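PDB 6E1Q: indole-3-acetic acid-amido synthetase GH3.15 from Arabidopsis thaliana, which conjugates the auxin precursor indole-3-butyric acid, and the herbicide 2,4-DB, to glutamine in an ATP-dependent adenylation and amide-forming reaction. Local coordinates for residues 84-96 and 104-116. Sequence-based numbering, arbitrary orientation.
Sequences DLICDRPISVLLT and VPKLIPLTTEDLE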
ATOM      1  N   ASP A  84      -4.842 -23.240  19.202  1.00 35.45           N
ATOM      2  CA  ASP A  84      -5.361 -24.391  18.464  1.00 38.89           C
ATOM      3  C   ASP A  84      -6.850 -24.302  18.165  1.00 39.36           C
ATOM      4  O   ASP A  84      -7.421 -25.282  17.672  1.00 39.58           O
ATOM      5  CB  ASP A  84      -5.047 -25.711  19.195  1.00 45.34           C
ATOM      6  CG  ASP A  84      -5.805 -25.879  20.512  1.00 57.26           C
ATOM      7  OD1 ASP A  84      -6.897 -25.306  20.690  1.00 60.96           O
ATOM      8  OD2 ASP A  84      -5.304 -26.623  21.379  1.00 64.94           O
ATOM      9  N   LEU A  85      -7.508 -23.187  18.484  1.00 35.70           N
ATOM     10  CA  LEU A  85      -8.778 -22.909  17.820  1.00 33.42           C
ATOM     11  C   LEU A  85      -8.590 -22.927  16.304  1.00 37.20           C
ATOM     12  O   LEU A  85      -9.466 -23.394  15.567  1.00 37.00           O
ATOM     13  CB  LEU A  85      -9.333 -21.546  18.252  1.00 34.25           C
ATOM     14  CG  LEU A  85      -9.681 -21.254  19.710  1.00 40.56           C
ATOM     15  CD1 LEU A  85     -10.723 -20.127  19.827  1.00 29.90           C
ATOM     16  CD2 LEU A  85     -10.154 -22.487  20.427  1.00 44.69           C
ATOM     17  N   ILE A  86      -7.458 -22.404  15.822  1.00 32.53           N
ATOM     18  CA  ILE A  86      -7.225 -22.262  14.387  1.00 35.56           C
ATOM     19  C   ILE A  86      -5.856 -22.755  13.938  1.00 36.70           C
ATOM     20  O   ILE A  86      -5.678 -23.066  12.746  1.00 38.47           O
ATOM     21  CB  ILE A  86      -7.415 -20.788  13.943  1.00 28.52           C
ATOM     22  CG1 ILE A  86      -6.346 -19.909  14.603  1.00 34.85           C
ATOM     23  CG2 ILE A  86      -8.811 -20.292  14.250  1.00 36.94           C
ATOM     24  CD1 ILE A  86      -6.330 -18.472  14.141  1.00 31.53           C
ATOM     25  N   CYS A  87      -4.860 -22.853  14.811  0.81 38.99           N
ATOM     26  CA  CYS A  87      -3.489 -23.080  14.377  0.81 42.41           C
ATOM     27  C   CYS A  87      -2.781 -24.004  15.354  0.81 42.46           C
ATOM     28  O   CYS A  87      -2.917 -23.856  16.572  0.81 41.12           O
ATOM     29  CB  CYS A  87      -2.726 -21.742  14.256  0.81 40.26           C
ATOM     30  SG  CYS A  87      -1.145 -21.886  13.409  0.81 56.68           S
ATOM     31  N   ASP A  88      -2.020 -24.958  14.814  1.00 42.04           N
ATOM     32  CA  ASP A  88      -1.266 -25.893  15.640  1.00 46.81           C
ATOM     33  C   ASP A  88      -0.004 -25.279  16.229  1.00 44.02           C
ATOM     34  O   ASP A  88       0.672 -25.934  17.030  1.00 52.83           O
ATOM     35  CB  ASP A  88      -0.888 -27.142  14.835  1.00 70.78           C
ATOM     36  CG  ASP A  88       0.355 -26.936  13.969  1.00 92.19           C
ATOM     37  OD1 ASP A  88       0.504 -25.848  13.375  1.00 97.98           O
ATOM     38  OD2 ASP A  88       1.193 -27.863  13.887  1.00102.84           O
ATOM     39  N   ARG A  89       0.348 -24.064  15.840  1.00 34.41           N
ATOM     40  CA  ARG A  89       1.477 -23.371  16.430  1.00 46.58           C
ATOM     41  C   ARG A  89       1.001 -22.129  17.172  1.00 38.15           C
ATOM     42  O   ARG A  89      -0.069 -21.588  16.870  1.00 37.37           O
ATOM     43  CB  ARG A  89       2.510 -23.010  15.352  1.00 54.71           C
ATOM     44  CG  ARG A  89       3.347 -24.231  14.931  1.00 72.63           C
ATOM     45  CD  ARG A  89       3.843 -24.165  13.495  1.00 89.06           C
ATOM     46  NE  ARG A  89       2.748 -24.284  12.535  1.00104.29           N
ATOM     47  CZ  ARG A  89       2.341 -23.292  11.747  1.00102.91           C
ATOM     48  NH1 ARG A  89       2.954 -22.117  11.799  1.00101.06           N
ATOM     49  NH2 ARG A  89       1.326 -23.476  10.907  1.00 95.32           N
ATOM     50  N   PRO A  90       1.760 -21.663  18.165  1.00 33.51           N
ATOM     51  CA  PRO A  90       1.330 -20.484  18.922  1.00 37.56           C
ATOM     52  C   PRO A  90       1.223 -19.248  18.040  1.00 39.72           C
ATOM     53  O   PRO A  90       1.993 -19.064  17.095  1.00 35.43           O
ATOM     54  CB  PRO A  90       2.422 -20.326  19.998  1.00 38.13           C
ATOM     55  CG  PRO A  90       3.523 -21.251  19.606  1.00 45.18           C
ATOM     56  CD  PRO A  90       2.916 -22.332  18.785  1.00 40.11           C
ATOM     57  N   ILE A  91       0.228 -18.416  18.340  1.00 32.56           N
ATOM     58  CA  ILE A  91       0.102 -17.112  17.697  1.00 38.02           C
ATOM     59  C   ILE A  91       1.066 -16.158  18.393  1.00 37.57           C
ATOM     60  O   ILE A  91       0.968 -15.944  19.603  1.00 38.48           O
ATOM     61  CB  ILE A  91      -1.344 -16.594  17.769  1.00 39.23           C
ATOM     62  CG1 ILE A  91      -2.319 -17.608  17.165  1.00 38.22           C
ATOM     63  CG2 ILE A  91      -1.473 -15.199  17.137  1.00 32.20           C
ATOM     64  CD1 ILE A  91      -2.041 -17.929  15.751  1.00 40.86           C
ATOM     65  N   SER A  92       2.004 -15.584  17.641  1.00 38.19           N
ATOM     66  CA  SER A  92       2.996 -14.759  18.326  1.00 47.69           C
ATOM     67  C   SER A  92       2.636 -13.277  18.355  1.00 43.71           C
ATOM     68  O   SER A  92       3.093 -12.567  19.255  1.00 41.45           O
ATOM     69  CB  SER A  92       4.379 -14.937  17.697  1.00 39.97           C
ATOM     70  OG  SER A  92       4.325 -14.637  16.328  1.00 49.24           O
ATOM     71  N   VAL A  93       1.839 -12.790  17.394  1.00 40.25           N
ATOM     72  CA  VAL A  93       1.353 -11.409  17.392  1.00 39.65           C
ATOM     73  C   VAL A  93       0.045 -11.383  16.629  1.00 36.28           C
ATOM     74  O   VAL A  93      -0.230 -12.261  15.812  1.00 32.00           O
ATOM     75  CB  VAL A  93       2.330 -10.384  16.739  1.00 37.26           C
ATOM     76  CG1 VAL A  93       3.449 -10.015  17.674  1.00 44.43           C
ATOM     77  CG2 VAL A  93       2.858 -10.899  15.387  1.00 32.03           C
ATOM     78  N   LEU A  94      -0.770 -10.360  16.887  1.00 32.92           N
ATOM     79  CA  LEU A  94      -1.822 -10.011  15.946  1.00 29.29           C
ATOM     80  C   LEU A  94      -1.409  -8.801  15.128  1.00 30.96           C
ATOM     81  O   LEU A  94      -0.902  -7.820  15.669  1.00 31.26           O
ATOM     82  CB  LEU A  94      -3.165  -9.736  16.616  1.00 25.76           C
ATOM     83  CG  LEU A  94      -3.708 -10.822  17.531  1.00 33.00           C
ATOM     84  CD1 LEU A  94      -4.916 -10.344  18.296  1.00 35.95           C
ATOM     85  CD2 LEU A  94      -4.042 -12.024  16.655  1.00 30.95           C
ATOM     86  N   LEU A  95      -1.653  -8.877  13.834  1.00 27.62           N
ATOM     87  CA  LEU A  95      -1.289  -7.816  12.913  1.00 33.94           C
ATOM     88  C   LEU A  95      -2.485  -6.900  12.671  1.00 35.25           C
ATOM     89  O   LEU A  95      -3.579  -7.377  12.350  1.00 33.06           O
ATOM     90  CB  LEU A  95      -0.806  -8.411  11.594  1.00 26.45           C
ATOM     91  CG  LEU A  95       0.483  -9.240  11.624  1.00 28.56           C
ATOM     92  CD1 LEU A  95       0.834  -9.718  10.216  1.00 34.57           C
ATOM     93  CD2 LEU A  95       1.669  -8.493  12.225  1.00 34.44           C
ATOM     94  N   THR A  96      -2.294  -5.594  12.870  1.00 34.96           N
ATOM     95  CA  THR A  96      -3.322  -4.617  12.548  0.57 36.62           C
ATOM     96  C   THR A  96      -3.194  -4.248  11.077  1.00 32.86           C
ATOM     97  O   THR A  96      -2.198  -3.645  10.673  1.00 34.35           O
ATOM     98  CB  THR A  96      -3.197  -3.375  13.416  0.57 32.35           C
ATOM     99  OG1 THR A  96      -3.217  -3.771  14.782  0.57 46.54           O
ATOM    100  CG2 THR A  96      -4.358  -2.479  13.172  0.57 28.05           C
ATOM    101  N   VAL A 104     -13.271  -1.090  11.833  1.00 67.80           N
ATOM    102  CA  VAL A 104     -11.986  -1.080  12.440  1.00 64.34           C
ATOM    103  C   VAL A 104     -11.018  -1.992  11.718  1.00 51.48           C
ATOM    104  O   VAL A 104     -11.393  -2.836  10.990  1.00 45.01           O
ATOM    105  CB  VAL A 104     -12.109  -1.443  13.900  1.00 75.51           C
ATOM    106  CG1 VAL A 104     -12.903  -0.368  14.596  1.00 85.84           C
ATOM    107  CG2 VAL A 104     -12.804  -2.775  14.060  1.00 76.90           C
ATOM    108  N   PRO A 105      -9.757  -1.790  11.932  1.00 47.27           N
ATOM    109  CA  PRO A 105      -8.760  -2.637  11.279  1.00 46.06           C
ATOM    110  C   PRO A 105      -8.968  -4.104  11.625  1.00 36.85           C
ATOM    111  O   PRO A 105      -9.411  -4.451  12.719  1.00 36.93           O
ATOM    112  CB  PRO A 105      -7.428  -2.097  11.819  1.00 53.16           C
ATOM    113  CG  PRO A 105      -7.792  -1.121  12.929  1.00 56.96           C
ATOM    114  CD  PRO A 105      -9.141  -0.618  12.576  1.00 55.49           C
ATOM    115  N   LYS A 106      -8.716  -4.966  10.651  1.00 34.58           N
ATOM    116  CA  LYS A 106      -8.727  -6.390  10.922  1.00 38.15           C
ATOM    117  C   LYS A 106      -7.515  -6.749  11.771  1.00 31.92           C
ATOM    118  O   LYS A 106      -6.439  -6.165  11.627  1.00 33.48           O
ATOM    119  CB  LYS A 106      -8.699  -7.203   9.623  1.00 40.42           C
ATOM    120  CG  LYS A 106      -9.814  -6.937   8.609  1.00 49.41           C
ATOM    121  CD  LYS A 106      -9.528  -7.727   7.313  1.00 54.13           C
ATOM    122  CE  LYS A 106     -10.654  -7.604   6.293  1.00 65.32           C
ATOM    123  NZ  LYS A 106     -10.501  -8.591   5.169  1.00 67.70           N
ATOM    124  N   LEU A 107      -7.705  -7.705  12.669  1.00 32.04           N
ATOM    125  CA  LEU A 107      -6.630  -8.275  13.470  1.00 28.20           C
ATOM    126  C   LEU A 107      -6.341  -9.671  12.931  1.00 27.56           C
ATOM    127  O   LEU A 107      -7.224 -10.533  12.927  1.00 33.83           O
ATOM    128  CB  LEU A 107      -7.009  -8.314  14.956  1.00 30.33           C
ATOM    129  CG  LEU A 107      -7.317  -6.972  15.638  1.00 34.65           C
ATOM    130  CD1 LEU A 107      -7.514  -7.175  17.129  1.00 35.53           C
ATOM    131  CD2 LEU A 107      -6.204  -5.939  15.384  1.00 33.46           C
ATOM    132  N   ILE A 108      -5.127  -9.882  12.446  1.00 26.28           N
ATOM    133  CA  ILE A 108      -4.781 -11.103  11.731  1.00 31.72           C
ATOM    134  C   ILE A 108      -3.712 -11.869  12.512  1.00 31.16           C
ATOM    135  O   ILE A 108      -2.627 -11.335  12.770  1.00 29.22           O
ATOM    136  CB  ILE A 108      -4.302 -10.795  10.304  1.00 31.81           C
ATOM    137  CG1 ILE A 108      -5.431 -10.136   9.489  1.00 30.54           C
ATOM    138  CG2 ILE A 108      -3.834 -12.067   9.617  1.00 33.43           C
ATOM    139  CD1 ILE A 108      -6.648 -11.021   9.303  1.00 30.92           C
ATOM    140  N   PRO A 109      -3.961 -13.121  12.892  1.00 31.72           N
ATOM    141  CA  PRO A 109      -2.930 -13.909  13.585  1.00 36.85           C
ATOM    142  C   PRO A 109      -1.696 -14.115  12.720  1.00 32.92           C
ATOM    143  O   PRO A 109      -1.794 -14.262  11.501  1.00 33.66           O
ATOM    144  CB  PRO A 109      -3.629 -15.244  13.871  1.00 31.15           C
ATOM    145  CG  PRO A 109      -5.099 -14.927  13.808  1.00 40.37           C
ATOM    146  CD  PRO A 109      -5.240 -13.840  12.777  1.00 36.13           C
ATOM    147  N   LEU A 110      -0.527 -14.125  13.378  1.00 31.92           N
ATOM    148  CA  LEU A 110       0.747 -14.453  12.749  1.00 33.73           C
ATOM    149  C   LEU A 110       1.521 -15.381  13.675  1.00 39.38           C
ATOM    150  O   LEU A 110       1.713 -15.067  14.852  1.00 31.04           O
ATOM    151  CB  LEU A 110       1.566 -13.188  12.459  1.00 34.39           C
ATOM    152  CG  LEU A 110       2.927 -13.381  11.782  1.00 42.90           C
ATOM    153  CD1 LEU A 110       2.757 -13.958  10.384  1.00 38.56           C
ATOM    154  CD2 LEU A 110       3.719 -12.069  11.729  1.00 40.98           C
ATOM    155  N   THR A 111       1.944 -16.530  13.156  1.00 39.04           N
ATOM    156  CA  THR A 111       2.858 -17.397  13.888  1.00 38.68           C
ATOM    157  C   THR A 111       4.315 -17.016  13.590  1.00 38.77           C
ATOM    158  O   THR A 111       4.634 -16.387  12.572  1.00 33.75           O
ATOM    159  CB  THR A 111       2.622 -18.871  13.539  1.00 39.77           C
ATOM    160  OG1 THR A 111       2.918 -19.092  12.156  1.00 36.47           O
ATOM    161  CG2 THR A 111       1.175 -19.257  13.788  1.00 34.46           C
ATOM    162  N   THR A 112       5.199 -17.407  14.513  1.00 35.21           N
ATOM    163  CA  THR A 112       6.624 -17.101  14.387  1.00 44.05           C
ATOM    164  C   THR A 112       7.228 -17.760  13.147  1.00 41.03           C
ATOM    165  O   THR A 112       8.036 -17.146  12.433  1.00 42.99           O
ATOM    166  CB  THR A 112       7.355 -17.546  15.661  1.00 50.27           C
ATOM    167  OG1 THR A 112       7.066 -16.629  16.725  1.00 52.20           O
ATOM    168  CG2 THR A 112       8.867 -17.598  15.449  1.00 47.24           C
ATOM    169  N   GLU A 113       6.824 -18.996  12.864  1.00 34.75           N
ATOM    170  CA  GLU A 113       7.300 -19.701  11.682  1.00 48.06           C
ATOM    171  C   GLU A 113       6.861 -18.987  10.409  1.00 50.25           C
ATOM    172  O   GLU A 113       7.664 -18.785   9.486  1.00 39.63           O
ATOM    173  CB  GLU A 113       6.785 -21.144  11.694  1.00 46.85           C
ATOM    174  CG  GLU A 113       7.354 -22.030  12.817  1.00 73.67           C
ATOM    175  CD  GLU A 113       6.673 -21.840  14.186  1.00 85.94           C
ATOM    176  OE1 GLU A 113       5.855 -20.903  14.357  1.00 84.70           O
ATOM    177  OE2 GLU A 113       6.971 -22.644  15.100  1.00 88.17           O
ATOM    178  N   ASP A 114       5.575 -18.628  10.334  1.00 46.00           N
ATOM    179  CA  ASP A 114       5.078 -17.861   9.197  1.00 42.29           C
ATOM    180  C   ASP A 114       5.904 -16.591   9.019  1.00 39.15           C
ATOM    181  O   ASP A 114       6.365 -16.290   7.914  1.00 35.45           O
ATOM    182  CB  ASP A 114       3.584 -17.562   9.393  1.00 41.37           C
ATOM    183  CG  ASP A 114       2.923 -16.922   8.167  1.00 54.52           C
ATOM    184  OD1 ASP A 114       3.630 -16.345   7.317  1.00 50.00           O
ATOM    185  OD2 ASP A 114       1.673 -16.973   8.059  1.00 56.32           O
ATOM    186  N   LEU A 115       6.166 -15.871  10.116  1.00 32.82           N
ATOM    187  CA  LEU A 115       6.949 -14.645  10.019  1.00 39.08           C
ATOM    188  C   LEU A 115       8.365 -14.926   9.522  1.00 46.47           C
ATOM    189  O   LEU A 115       8.891 -14.203   8.665  1.00 40.89           O
ATOM    190  CB  LEU A 115       7.000 -13.934  11.368  1.00 34.00           C
ATOM    191  CG  LEU A 115       7.916 -12.708  11.367  1.00 41.01           C
ATOM    192  CD1 LEU A 115       7.455 -11.681  10.323  1.00 43.38           C
ATOM    193  CD2 LEU A 115       7.964 -12.073  12.733  1.00 36.07           C
ATOM    194  N   GLU A 116       9.016 -15.951  10.072  1.00 44.88           N
ATOM    195  CA  GLU A 116      10.390 -16.214   9.658  1.00 50.06           C
ATOM    196  C   GLU A 116      10.436 -16.701   8.213  1.00 49.16           C
ATOM    197  O   GLU A 116      11.339 -16.329   7.457  1.00 42.86           O
ATOM    198  CB  GLU A 116      11.046 -17.207  10.615  1.00 58.81           C
ATOM    199  CG  GLU A 116      11.976 -16.521  11.623  1.00 69.61           C
ATOM    200  CD  GLU A 116      12.134 -17.295  12.918  1.00 81.86           C
ATOM    201  OE1 GLU A 116      11.804 -18.502  12.939  1.00 84.26           O
ATOM    202  OE2 GLU A 116      12.589 -16.691  13.918  1.00 83.04           O
TER
HETATM  203  O   HOH W   1       4.809 -18.952  16.872  1.00 46.23           O
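Leu95 and Ile108 form a hydrogen-bonded pair in the antiparallel beta hairpin of strands 91-96 and 105-111. Leu95 N reaches Ile108 O at 2.9 Å, and Leu95 O takes Ile108 N on a lone pair. Farther along, Ser92 and Val93 both face Leu110, a classic beta bulge. Leu110 O is gripped twice by Ser92: N comes in the carbonyl plane at 2.9 Å, while OG sits above that plane. A water joins Pro90 O to Thr112 N at the start of helix 112-132.

The apolar contacts split between the two sheet faces. On one, with CG anti to the backbone N (chi1 -179°), Leu110 carries CD2 to Val93 CG2 and Leu95 CD1. On the other, the Pro109 ring takes Ile91 CD1 on CB at 3.6 Å and Ile86 CD1 on CG.

Polar groups gather at the helix start. Thr111 OG1 caps Asp114 N and lies 3.0 Å from Arg89 NH1, at the guanidinium edge. Arg89 also pairs with Asp88 and bonds Phe398 O, and its CD packs on the Glu113 carboxylate. An alanine in place of Arg89 would probably leave Asp88 without its charged mate and Phe398 O without its donor.

At the other end, the side chains of Lys106 and Ile108 come close to the ATP-binding residues Ser97 and Glu330. Apolar faces and paired backbone bonds thus hold the strands together, while the polar groups fix where helix 112-132 starts.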